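Local coordinates for protein sgbp-b (Bacteroides uniformis, PDB 7K44) that probably binds xyloglucan at the bacterial cell surface as a surface glycan-binding protein encoded in a xyloglucan utilization locus, at residues A[265-270]-A[303-308]; A[272-277]-A[380-385]. All blocks are in the same frame, centred on the assembly; numbering follows the deposited sequence.

Contact 1. Residues A[265-270]-A[303-308]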
loop_
_atom_site.group_PDB
_atom_site.type_symbol
_atom_site.label_atom_id
_atom_site.label_comp_id
_atom_site.label_asym_id
_atom_site.label_seq_id
_atom_site.Cartn_x
_atom_site.Cartn_y
_atom_site.Cartn_z
ATOM N N ALA A 265 11.264 12.154 -22.205
ATOM C CA ALA A 265 10.072 11.370 -21.926
ATOM C C ALA A 265 9.168 11.348 -23.152
ATOM O O ALA A 265 9.304 12.174 -24.066
ATOM C CB ALA A 265 9.319 11.951 -20.722
ATOM N N VAL A 266 8.260 10.378 -23.183
ATOM C CA VAL A 266 7.301 10.220 -24.270
ATOM C C VAL A 266 5.929 10.549 -23.699
ATOM O O VAL A 266 5.337 9.746 -22.969
ATOM C CB VAL A 266 7.338 8.813 -24.867
ATOM C CG1 VAL A 266 6.265 8.671 -25.939
ATOM C CG2 VAL A 266 8.707 8.529 -25.428
ATOM N N TRP A 267 5.406 11.720 -24.037
ATOM C CA TRP A 267 4.199 12.210 -23.383
ATOM C C TRP A 267 2.913 11.835 -24.109
ATOM O O TRP A 267 1.826 12.140 -23.604
ATOM C CB TRP A 267 4.282 13.726 -23.182
ATOM C CG TRP A 267 5.506 14.156 -22.418
ATOM C CD1 TRP A 267 6.682 14.611 -22.946
ATOM C CD2 TRP A 267 5.677 14.147 -20.993
ATOM N NE1 TRP A 267 7.574 14.886 -21.938
ATOM C CE2 TRP A 267 6.980 14.623 -20.729
ATOM C CE3 TRP A 267 4.859 13.777 -19.918
ATOM C CZ2 TRP A 267 7.479 14.752 -19.439
ATOM C CZ3 TRP A 267 5.351 13.909 -18.625
ATOM C CH2 TRP A 267 6.660 14.389 -18.399
ATOM N N GLY A 268 2.996 11.158 -25.248
ATOM C CA GLY A 268 1.814 10.866 -26.036
ATOM C C GLY A 268 1.013 9.669 -25.565
ATOM O O GLY A 268 0.863 8.688 -26.299
ATOM N N ILE A 269 0.485 9.739 -24.344
ATOM C CA ILE A 269 -0.291 8.634 -23.795
ATOM C C ILE A 269 -1.570 8.440 -24.604
ATOM O O ILE A 269 -2.244 9.407 -24.982
ATOM C CB ILE A 269 -0.591 8.909 -22.312
ATOM C CG1 ILE A 269 0.701 8.866 -21.483
ATOM C CG2 ILE A 269 -1.612 7.907 -21.760
ATOM C CD1 ILE A 269 0.569 9.490 -20.105
ATOM N N ASP A 270 -1.894 7.180 -24.892
ATOM C CA ASP A 270 -3.141 6.818 -25.564
ATOM C C ASP A 270 -4.321 7.489 -24.873
ATOM O O ASP A 270 -4.474 7.394 -23.653
ATOM C CB ASP A 270 -3.278 5.290 -25.489
ATOM C CG ASP A 270 -4.525 4.754 -26.180
ATOM O OD1 ASP A 270 -5.410 5.537 -26.584
ATOM O OD2 ASP A 270 -4.611 3.510 -26.315
ATOM N N ILE A 303 12.376 18.877 -9.459
ATOM C CA ILE A 303 11.829 18.217 -10.631
ATOM C C ILE A 303 11.250 19.291 -11.535
ATOM O O ILE A 303 10.599 20.225 -11.060
ATOM C CB ILE A 303 10.748 17.196 -10.219
ATOM C CG1 ILE A 303 11.347 16.171 -9.243
ATOM C CG2 ILE A 303 10.114 16.552 -11.446
ATOM C CD1 ILE A 303 10.560 14.914 -9.073
ATOM N N TYR A 304 11.512 19.197 -12.833
ATOM C CA TYR A 304 10.878 20.109 -13.772
ATOM C C TYR A 304 10.690 19.407 -15.113
ATOM O O TYR A 304 11.454 18.501 -15.473
ATOM C CB TYR A 304 11.618 21.463 -13.878
ATOM C CG TYR A 304 13.021 21.390 -14.419
ATOM C CD1 TYR A 304 14.103 21.181 -13.571
ATOM C CD2 TYR A 304 13.257 21.541 -15.771
ATOM C CE1 TYR A 304 15.407 21.108 -14.089
ATOM C CE2 TYR A 304 14.545 21.465 -16.292
ATOM C CZ TYR A 304 15.604 21.255 -15.444
ATOM O OH TYR A 304 16.871 21.175 -15.971
ATOM N N LEU A 305 9.642 19.809 -15.833
ATOM C CA LEU A 305 9.212 19.145 -17.053
ATOM C C LEU A 305 9.263 20.111 -18.230
ATOM O O LEU A 305 8.905 21.290 -18.100
ATOM C CB LEU A 305 7.786 18.611 -16.921
ATOM C CG LEU A 305 7.520 17.765 -15.678
ATOM C CD1 LEU A 305 6.080 17.270 -15.677
ATOM C CD2 LEU A 305 8.467 16.582 -15.663
ATOM N N LYS A 306 9.698 19.587 -19.376
ATOM C CA LYS A 306 9.769 20.338 -20.635
ATOM C C LYS A 306 10.544 21.645 -20.491
ATOM O O LYS A 306 10.257 22.640 -21.167
ATOM C CB LYS A 306 8.382 20.529 -21.260
ATOM C CG LYS A 306 7.785 19.226 -21.771
ATOM C CD LYS A 306 6.470 19.435 -22.508
ATOM C CE LYS A 306 6.000 18.156 -23.164
ATOM N NZ LYS A 306 4.907 18.423 -24.145
ATOM N N GLY A 307 11.563 21.637 -19.633
ATOM C CA GLY A 307 12.423 22.796 -19.488
ATOM C C GLY A 307 11.825 23.935 -18.710
ATOM O O GLY A 307 12.436 25.004 -18.648
ATOM N N ASN A 308 10.655 23.739 -18.095
ATOM C CA ASN A 308 9.956 24.824 -17.404
ATOM C C ASN A 308 10.465 24.903 -15.965
ATOM O O ASN A 308 9.797 24.524 -14.999
ATOM C CB ASN A 308 8.447 24.627 -17.491
ATOM C CG ASN A 308 7.676 25.846 -17.041
ATOM O OD1 ASN A 308 8.265 26.815 -16.570
ATOM N ND2 ASN A 308 6.352 25.804 -17.178
#

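Contact 2. Residues A[272-277]-A[380-385]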
loop_
_atom_site.group_PDB
_atom_site.type_symbol
_atom_site.label_atom_id
_atom_site.label_comp_id
_atom_site.label_asym_id
_atom_site.label_seq_id
_atom_site.Cartn_x
_atom_site.Cartn_y
_atom_site.Cartn_z
ATOM N N ALA A 272 -7.337 6.723 -24.765
ATOM C CA ALA A 272 -8.245 5.811 -24.079
ATOM C C ALA A 272 -7.856 5.613 -22.623
ATOM O O ALA A 272 -8.681 5.154 -21.825
ATOM C CB ALA A 272 -8.304 4.465 -24.799
ATOM N N PHE A 273 -6.621 5.953 -22.263
ATOM C CA PHE A 273 -6.140 5.806 -20.903
ATOM C C PHE A 273 -5.869 7.132 -20.214
ATOM O O PHE A 273 -5.627 7.143 -19.003
ATOM C CB PHE A 273 -4.887 4.921 -20.890
ATOM C CG PHE A 273 -5.157 3.528 -21.372
ATOM C CD1 PHE A 273 -5.537 2.542 -20.479
ATOM C CD2 PHE A 273 -5.080 3.215 -22.723
ATOM C CE1 PHE A 273 -5.809 1.260 -20.916
ATOM C CE2 PHE A 273 -5.360 1.934 -23.166
ATOM C CZ PHE A 273 -5.721 0.954 -22.256
ATOM N N LEU A 274 -5.918 8.244 -20.943
ATOM C CA LEU A 274 -5.818 9.566 -20.344
ATOM C C LEU A 274 -6.452 10.565 -21.301
ATOM O O LEU A 274 -5.816 10.972 -22.278
ATOM C CB LEU A 274 -4.353 9.914 -20.076
ATOM C CG LEU A 274 -4.048 11.242 -19.382
ATOM C CD1 LEU A 274 -5.068 11.553 -18.305
ATOM C CD2 LEU A 274 -2.646 11.216 -18.798
ATOM N N PRO A 275 -7.699 10.970 -21.069
ATOM C CA PRO A 275 -8.366 11.863 -22.022
ATOM C C PRO A 275 -7.645 13.195 -22.167
ATOM O O PRO A 275 -7.094 13.747 -21.210
ATOM C CB PRO A 275 -9.760 12.052 -21.415
ATOM C CG PRO A 275 -9.960 10.820 -20.584
ATOM C CD PRO A 275 -8.612 10.505 -20.011
ATOM N N THR A 276 -7.683 13.721 -23.391
ATOM C CA THR A 276 -6.971 14.951 -23.706
ATOM C C THR A 276 -7.408 16.112 -22.816
ATOM O O THR A 276 -6.578 16.925 -22.393
ATOM C CB THR A 276 -7.180 15.284 -25.181
ATOM O OG1 THR A 276 -6.808 14.148 -25.969
ATOM C CG2 THR A 276 -6.325 16.464 -25.588
ATOM N N ASP A 277 -8.696 16.205 -22.500
ATOM C CA ASP A 277 -9.176 17.362 -21.756
ATOM C C ASP A 277 -9.047 17.216 -20.241
ATOM O O ASP A 277 -9.591 18.049 -19.510
ATOM C CB ASP A 277 -10.612 17.725 -22.161
ATOM C CG ASP A 277 -11.614 16.627 -21.847
ATOM O OD1 ASP A 277 -11.218 15.576 -21.293
ATOM O OD2 ASP A 277 -12.810 16.818 -22.158
ATOM N N PHE A 380 8.274 6.218 -14.634
ATOM C CA PHE A 380 7.550 7.478 -14.516
ATOM C C PHE A 380 6.267 7.393 -15.338
ATOM O O PHE A 380 6.295 7.028 -16.519
ATOM C CB PHE A 380 8.412 8.646 -14.999
ATOM C CG PHE A 380 9.645 8.882 -14.175
ATOM C CD1 PHE A 380 10.801 8.148 -14.401
ATOM C CD2 PHE A 380 9.656 9.850 -13.190
ATOM C CE1 PHE A 380 11.956 8.368 -13.649
ATOM C CE2 PHE A 380 10.800 10.081 -12.426
ATOM C CZ PHE A 380 11.946 9.336 -12.650
ATOM N N ARG A 381 5.139 7.721 -14.710
ATOM C CA ARG A 381 3.837 7.676 -15.362
ATOM C C ARG A 381 3.037 8.904 -14.959
ATOM O O ARG A 381 3.282 9.501 -13.910
ATOM C CB ARG A 381 3.048 6.397 -15.029
ATOM C CG ARG A 381 2.773 6.157 -13.542
ATOM C CD ARG A 381 3.768 5.197 -12.922
ATOM N NE ARG A 381 3.371 4.744 -11.582
ATOM C CZ ARG A 381 4.188 4.105 -10.752
ATOM N NH1 ARG A 381 3.756 3.721 -9.541
ATOM N NH2 ARG A 381 5.440 3.824 -11.133
ATOM N N VAL A 382 2.100 9.299 -15.821
ATOM C CA VAL A 382 1.155 10.376 -15.518
ATOM C C VAL A 382 -0.216 9.738 -15.349
ATOM O O VAL A 382 -0.733 9.116 -16.287
ATOM C CB VAL A 382 1.125 11.453 -16.615
ATOM C CG1 VAL A 382 0.087 12.516 -16.240
ATOM C CG2 VAL A 382 2.500 12.077 -16.810
ATOM N N VAL A 383 -0.808 9.902 -14.156
ATOM C CA VAL A 383 -2.022 9.183 -13.782
ATOM C C VAL A 383 -2.957 10.102 -13.012
ATOM O O VAL A 383 -2.545 11.098 -12.421
ATOM C CB VAL A 383 -1.717 7.933 -12.925
ATOM C CG1 VAL A 383 -0.979 6.870 -13.735
ATOM C CG2 VAL A 383 -0.943 8.320 -11.681
ATOM N N LYS A 384 -4.232 9.714 -12.977
ATOM C CA LYS A 384 -5.205 10.461 -12.196
ATOM C C LYS A 384 -4.975 10.233 -10.709
ATOM O O LYS A 384 -4.623 9.128 -10.275
ATOM C CB LYS A 384 -6.615 10.023 -12.585
ATOM C CG LYS A 384 -7.047 10.601 -13.916
ATOM C CD LYS A 384 -8.478 10.265 -14.293
ATOM C CE LYS A 384 -8.862 10.996 -15.577
ATOM N NZ LYS A 384 -10.136 10.494 -16.173
ATOM N N ILE A 385 -5.159 11.292 -9.931
ATOM C CA ILE A 385 -5.169 11.195 -8.477
ATOM C C ILE A 385 -6.538 10.683 -8.028
ATOM O O ILE A 385 -6.636 9.773 -7.206
ATOM C CB ILE A 385 -4.856 12.556 -7.824
ATOM C CG1 ILE A 385 -3.544 13.139 -8.361
ATOM C CG2 ILE A 385 -4.817 12.422 -6.306
ATOM C CD1 ILE A 385 -3.436 14.645 -8.167
#

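Contact 1. Residues A[265-270]-A[303-308]
Trp267 meets Leu305 and Lys306 with its indole ring; this one residue on one side and those two on the other make all of the contact, which has no hydrogen bond between the segments. The tight part lies over the pyrrole half of the ring. The extended chain of Lys306 runs past the indole in the opposite direction, and its CE methylene sits over one face, 3.9 Å from the centroid of the five-membered ring and 26° off the normal, a CH-pi contact. The closest approach is 3.6 Å, between Lys306 CE and Trp267 CD1. On the opposite face Ala265 CB sits 3.3 Å above the ring plane, displaced toward the rim, so the indole lies between that methylene and a methyl group. At the far end of the six-membered ring, Leu305 comes in obliquely, and both methyls reach CH2 from the side of the plane on which Lys306 lies, CD2 at 3.9 Å and CD1 at 4.0 Å from Trp267 CH2. Trp267 CG lies anti to its own carbonyl carbon (chi1 -56°), which swings the indole across to the other segment.

Polar ends are satisfied outside the two segments. Trp267 NE1 donates to Asp356 O, while Lys306 NZ bonds to the carbonyls of Phe350 and Arg353 at the end of helix 347-352 and makes a cation-pi contact with Phe350. The looser side is the turn itself: Lys306 is partly exposed and Gly307 is open to solvent, both with positive phi in a type I' turn closed by Asn308 N and Leu305 O at 3.0 Å. A loop tryptophan thus packs between the two sheets of an antiparallel beta-sandwich, touching Leu305 and Lys306 at the end of strand 300-305 and Val382 on strand 371-384.

Contact 2. Residues A[272-277]-A[380-385]
The flat group in the middle of this contact is the peptide following Val382, and Leu274 approaches it from above one face, at the oxygen end: CD2 stands well out of the peptide plane, 3.8 Å from Val382 O, and does not meet the oxygen end-on. The same methyl also touches the valine side chain, with Leu274 CD2 at 4.0 Å from Val382 CG1, so one methyl touches both the carbonyl oxygen and the isopropyl group. The pyrrolidine ring of Pro275, puckered and so not truly flat, comes nearest Lys384 at CD, 4.1 Å from Lys384 NZ.

Leu274 has CG anti to the backbone N (chi1 -177°), a setting that carries the branch from a backbone running past the strand onto Val382; the two side chains cross at about a right angle. The backbones stay apart, with 7.6 Å between the CA atoms of Leu274 and Val383, and no hydrogen bond joins them. Strand 371-384 is the long C-terminal strand of the larger antiparallel sheet of the beta-sandwich, paired among others with strand 283-291. Residues 272-277 belong to the connection that leaves strand 255-264 of the other sheet and enters strand 283-291, so this connection folds back over the neighbour of the strand it is about to form.

Burial is uneven. Leu274 and Val382 are both buried, and Trp347 of helix 347-352 packs on each of them, while Leu283 touches Leu274 from strand 283-291. Val382 O, besides lying under the methyl, accepts a hydrogen bond from Asn209 ND2. Toward the chain terminus the packing gives way to solvent: Lys384 is exposed, and its chain, extended beyond CG, crosses Pro275 at about a right angle, bringing NZ loosely alongside the proline.

Contacts 1 and 2 are neighbouring parts of one core, their centres about 12 Å apart. They interlock along the chain: segments 265-270 and 272-277 follow each other on one connection, and both precede 303-308 and 380-385. They meet directly: Ile269 CG2 lies 3.8 Å from Leu274 CB, Trp267 CZ3 lies 3.8 Å from Val382 CG2, and Ile269 CD1 lies 4.0 Å from Val382 CB. Val382 is thus shared by both, and Trp347 packs on residues of each. Strand 371-384, which supplies Val382, also carries Asp378, a ligand of the calcium ion together with Asn213, Asp215, Asp241 and Lys243. Both contacts belong to the domain assigned to xyloglucan binding.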